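Local coordinates for bifunctional GH43-CE protein (Bacteroides eggerthii, PDB 6MLY) that probably hydrolyses xylan-derived chains as a family 43 beta-xylosidase and carries a second, esterase-like alpha/beta-hydrolase domain, at residues 346-349 against 350-353; 514-517 against 518-521. All blocks are in the same frame, centred on the assembly; numbering follows the deposited sequence.

Contact 1 (346-349 against 350-353); sequences SARK and GYLR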
loop_
_atom_site.group_PDB
_atom_site.type_symbol
_atom_site.label_atom_id
_atom_site.label_comp_id
_atom_site.label_asym_id
_atom_site.label_seq_id
_atom_site.Cartn_x
_atom_site.Cartn_y
_atom_site.Cartn_z
ATOM N N SER A 346 13.331 -21.222 -20.047
ATOM C CA SER A 346 13.303 -22.047 -21.255
ATOM C C SER A 346 12.211 -23.126 -21.152
ATOM O O SER A 346 11.965 -23.851 -22.120
ATOM C CB SER A 346 14.663 -22.638 -21.544
ATOM O OG SER A 346 15.033 -23.590 -20.561
ATOM N N ALA A 347 11.550 -23.207 -19.988
ATOM C CA ALA A 347 10.454 -24.141 -19.738
ATOM C C ALA A 347 9.269 -23.791 -20.645
ATOM O O ALA A 347 8.670 -24.662 -21.260
ATOM C CB ALA A 347 10.066 -24.097 -18.281
ATOM N N ARG A 348 8.950 -22.495 -20.703
ATOM C CA ARG A 348 7.976 -21.932 -21.626
ATOM C C ARG A 348 8.564 -20.620 -22.162
ATOM O O ARG A 348 8.850 -19.712 -21.382
ATOM C CB ARG A 348 6.640 -21.739 -20.901
ATOM C CG ARG A 348 5.429 -21.628 -21.821
ATOM C CD ARG A 348 4.124 -21.373 -21.083
ATOM N NE ARG A 348 3.025 -21.097 -21.998
ATOM C CZ ARG A 348 1.768 -20.858 -21.631
ATOM N NH1 ARG A 348 1.426 -20.850 -20.353
ATOM N NH2 ARG A 348 0.856 -20.622 -22.556
ATOM N N LYS A 349 8.795 -20.550 -23.478
ATOM C CA LYS A 349 9.453 -19.391 -24.098
ATOM C C LYS A 349 8.512 -18.181 -24.034
ATOM O O LYS A 349 7.386 -18.247 -24.512
ATOM C CB LYS A 349 9.863 -19.699 -25.543
ATOM C CG LYS A 349 10.317 -18.488 -26.353
ATOM C CD LYS A 349 11.551 -18.717 -27.215
ATOM C CE LYS A 349 12.538 -17.569 -27.114
ATOM N NZ LYS A 349 13.769 -17.806 -27.908
ATOM N N GLY A 350 9.002 -17.088 -23.440
ATOM C CA GLY A 350 8.244 -15.854 -23.231
ATOM C C GLY A 350 7.684 -15.743 -21.818
ATOM O O GLY A 350 7.103 -14.706 -21.454
ATOM N N TYR A 351 7.868 -16.804 -21.019
ATOM C CA TYR A 351 7.313 -16.918 -19.673
ATOM C C TYR A 351 8.424 -17.247 -18.662
ATOM O O TYR A 351 9.364 -18.005 -18.956
ATOM C CB TYR A 351 6.230 -18.000 -19.638
ATOM C CG TYR A 351 4.993 -17.719 -20.461
ATOM C CD1 TYR A 351 5.004 -17.831 -21.842
ATOM C CD2 TYR A 351 3.796 -17.366 -19.858
ATOM C CE1 TYR A 351 3.873 -17.581 -22.603
ATOM C CE2 TYR A 351 2.657 -17.110 -20.603
ATOM C CZ TYR A 351 2.692 -17.220 -21.982
ATOM O OH TYR A 351 1.566 -16.980 -22.721
ATOM N N LEU A 352 8.308 -16.652 -17.468
ATOM C CA LEU A 352 9.048 -17.051 -16.266
ATOM C C LEU A 352 8.226 -18.114 -15.531
ATOM O O LEU A 352 7.033 -17.899 -15.283
ATOM C CB LEU A 352 9.262 -15.821 -15.378
ATOM C CG LEU A 352 9.602 -16.108 -13.915
ATOM C CD1 LEU A 352 11.006 -16.674 -13.787
ATOM C CD2 LEU A 352 9.461 -14.854 -13.071
ATOM N N ARG A 353 8.856 -19.244 -15.192
ATOM C CA ARG A 353 8.159 -20.352 -14.535
ATOM C C ARG A 353 8.810 -20.638 -13.178
ATOM O O ARG A 353 9.858 -21.281 -13.114
ATOM C CB ARG A 353 8.163 -21.609 -15.412
ATOM C CG ARG A 353 7.501 -22.821 -14.767
ATOM C CD ARG A 353 7.379 -24.010 -15.701
ATOM N NE ARG A 353 6.341 -23.803 -16.700
ATOM C CZ ARG A 353 5.864 -24.744 -17.507
ATOM N NH1 ARG A 353 6.350 -25.972 -17.464
ATOM N NH2 ARG A 353 4.901 -24.451 -18.361
#

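Contact 2 (514-517 against 518-521); sequences ISDC and RWED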
loop_
_atom_site.group_PDB
_atom_site.type_symbol
_atom_site.label_atom_id
_atom_site.label_comp_id
_atom_site.label_asym_id
_atom_site.label_seq_id
_atom_site.Cartn_x
_atom_site.Cartn_y
_atom_site.Cartn_z
ATOM N N ILE A 514 -0.281 6.323 -11.869
ATOM C CA ILE A 514 -1.269 5.735 -10.950
ATOM C C ILE A 514 -2.671 6.060 -11.485
ATOM O O ILE A 514 -2.871 7.092 -12.125
ATOM C CB ILE A 514 -1.050 6.241 -9.505
ATOM C CG1 ILE A 514 -1.925 5.485 -8.499
ATOM C CG2 ILE A 514 -1.253 7.750 -9.406
ATOM C CD1 ILE A 514 -1.599 5.782 -7.052
ATOM N N SER A 515 -3.630 5.165 -11.230
ATOM C CA SER A 515 -5.023 5.340 -11.693
ATOM C C SER A 515 -5.705 6.480 -10.925
ATOM O O SER A 515 -6.321 7.359 -11.530
ATOM C CB SER A 515 -5.810 4.061 -11.567
ATOM O OG SER A 515 -5.995 3.710 -10.203
ATOM N N ASP A 516 -5.574 6.456 -9.594
ATOM C CA ASP A 516 -6.303 7.349 -8.709
ATOM C C ASP A 516 -7.796 7.152 -9.001
ATOM O O ASP A 516 -8.497 8.094 -9.356
ATOM C CB ASP A 516 -5.839 8.805 -8.849
ATOM C CG ASP A 516 -4.986 9.333 -7.701
ATOM O OD1 ASP A 516 -5.053 8.755 -6.590
ATOM O OD2 ASP A 516 -4.275 10.339 -7.919
ATOM N N CYS A 517 -8.229 5.888 -8.909
ATOM C CA CYS A 517 -9.626 5.468 -8.938
ATOM C C CYS A 517 -9.982 4.793 -7.606
ATOM O O CYS A 517 -11.013 4.138 -7.503
ATOM C CB CYS A 517 -9.885 4.482 -10.074
ATOM S SG CYS A 517 -9.391 5.088 -11.708
ATOM N N ARG A 518 -9.109 4.955 -6.603
ATOM C CA ARG A 518 -9.242 4.326 -5.286
ATOM C C ARG A 518 -8.489 5.175 -4.259
ATOM O O ARG A 518 -7.283 5.369 -4.380
ATOM C CB ARG A 518 -8.679 2.898 -5.280
ATOM C CG ARG A 518 -9.702 1.807 -4.989
ATOM C CD ARG A 518 -9.143 0.393 -5.115
ATOM N NE ARG A 518 -8.685 -0.243 -3.847
ATOM C CZ ARG A 518 -8.018 -1.470 -3.752
ATOM N NH1 ARG A 518 -7.701 -2.105 -4.873
ATOM N NH2 ARG A 518 -7.761 -2.062 -2.563
ATOM N N TRP A 519 -9.227 5.700 -3.280
ATOM C CA TRP A 519 -8.667 6.230 -2.049
ATOM C C TRP A 519 -9.390 5.558 -0.884
ATOM O O TRP A 519 -10.597 5.712 -0.754
ATOM C CB TRP A 519 -8.829 7.752 -1.959
ATOM C CG TRP A 519 -8.298 8.532 -3.119
ATOM C CD1 TRP A 519 -7.117 9.210 -3.173
ATOM C CD2 TRP A 519 -8.954 8.764 -4.379
ATOM N NE1 TRP A 519 -6.982 9.832 -4.385
ATOM C CE2 TRP A 519 -8.093 9.580 -5.146
ATOM C CE3 TRP A 519 -10.176 8.364 -4.935
ATOM C CZ2 TRP A 519 -8.413 9.992 -6.439
ATOM C CZ3 TRP A 519 -10.493 8.775 -6.212
ATOM C CH2 TRP A 519 -9.622 9.579 -6.951
ATOM N N GLU A 520 -8.659 4.813 -0.056
ATOM C CA GLU A 520 -9.255 4.175 1.112
ATOM C C GLU A 520 -8.754 4.871 2.382
ATOM O O GLU A 520 -7.797 5.636 2.340
ATOM C CB GLU A 520 -8.951 2.677 1.122
ATOM C CG GLU A 520 -9.620 1.926 -0.016
ATOM C CD GLU A 520 -9.485 0.407 0.042
ATOM O OE1 GLU A 520 -9.501 -0.147 1.164
ATOM O OE2 GLU A 520 -9.350 -0.218 -1.038
ATOM N N ASP A 521 -9.436 4.592 3.499
ATOM C CA ASP A 521 -9.139 5.148 4.820
ATOM C C ASP A 521 -8.852 6.653 4.712
ATOM O O ASP A 521 -7.811 7.125 5.165
ATOM C CB ASP A 521 -7.991 4.383 5.487
ATOM C CG ASP A 521 -8.413 3.057 6.102
ATOM O OD1 ASP A 521 -9.432 3.043 6.815
ATOM O OD2 ASP A 521 -7.712 2.051 5.871
#

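Contact 1 (346-349 against 350-353)
Arg348 lays its guanidinium flat over one face of the Tyr351 ring, a cation-pi stack between the first and last residues of a tight turn. The planes are only 8° apart, and CZ of Arg348 stands 4.0 Å from the centroid of the Tyr351 ring. The aliphatic part of the arginine joins in, its CD making a CH-pi contact with the same face. Both side chains run alongside each other in the same direction: Arg348 has CG anti to the backbone N (chi1 -160°) and an extended chain from there to NE, which carries the whole length of the arginine across the tyrosine. The turn beneath is type II, closed by a hydrogen bond of 3.1 Å from Tyr351 N to Arg348 O. Gly350 occupies its third position with a positive phi of 99°, where a CB would collide with the carbonyl oxygen of Lys349. Next to the stack, Ala347 CB packs 3.7 Å from Arg353 CD, and Arg353 NH2 passes obliquely near Arg348 CB. Acidic partners probably offset the two nearby positive charges: Arg348 NH1 forms salt bridges with Asp386 and Asp504, and Arg353 NE pairs with Asp504 as well. A leucine in place of Arg348 would probably leave the Tyr351 face without its cationic cover and Asp386 without this salt-bridge partner. The turn thus links strand 343-344, outermost in its antiparallel sheet, to strand 352-355, which pairs on its other side with strand 502-511, where Tyr351 also touches Asp504 and Asp506.

Contact 2 (514-517 against 518-521)
Trp519 lays its indole against Asp516, three residues earlier, the six-membered ring near the backbone and NE1 near the carboxylate. Asp516 O lies obliquely near the ring's CH2 atom, while Asp516 CB rests 3.7 Å from Trp519 CZ2. The two side chains cross at about a right angle, yet their flat groups are turned only 23° from each other. Asp516 OD1 comes 3.1 Å from Trp519 NE1, but the angle is too poor for a hydrogen bond; the same OD1 is held instead by a salt bridge to Arg451. Trp519 has CG anti to its carbonyl carbon (chi1 -54°), which turns the indole back along the chain toward the aspartate, and Tyr615 meets it edge-to-face. Before the strand, Cys517 N makes a weak hydrogen bond to Ser515 OG. Arg518 then grips Glu520 side-on, with NE and NH2 both directed to OE2, each at 2.9 Å; the acceptor lies close to the guanidinium plane. Arg518 NH1 bonds to Phe459 O, and Tyr460 supplies a cation-pi partner, so several contacts fix the rotation of the guanidinium. Alternation of side chains sends Arg518 and Glu520 to one side and Trp519 to the other, as expected of a beta strand. Arg518 touches strands 456-462 and 469-476 of the concanavalin A-like domain, while its own strand, 518-523, pairs antiparallel with 533-537 at the margin of the alpha/beta-hydrolase sheet.

How the contacts relate
Contacts 1 and 2 both pack an aromatic ring against the residue three positions earlier, as a stack in contact 1 and obliquely in contact 2. They follow in series along the chain, with centres 34 Å apart and nearest atoms about 23 Å apart, and do not touch. Strand 502-511 relates them: it pairs with strand 352-355, which follows the turn of contact 1, and leads into the loop of contact 2. Contact 1 lies at the surface of the concanavalin A-like domain, whereas contact 2 is partly buried where that domain meets the esterase-like one. Both lie away from Asp143, predicted to tune the family 43 active site, and from the sodium site.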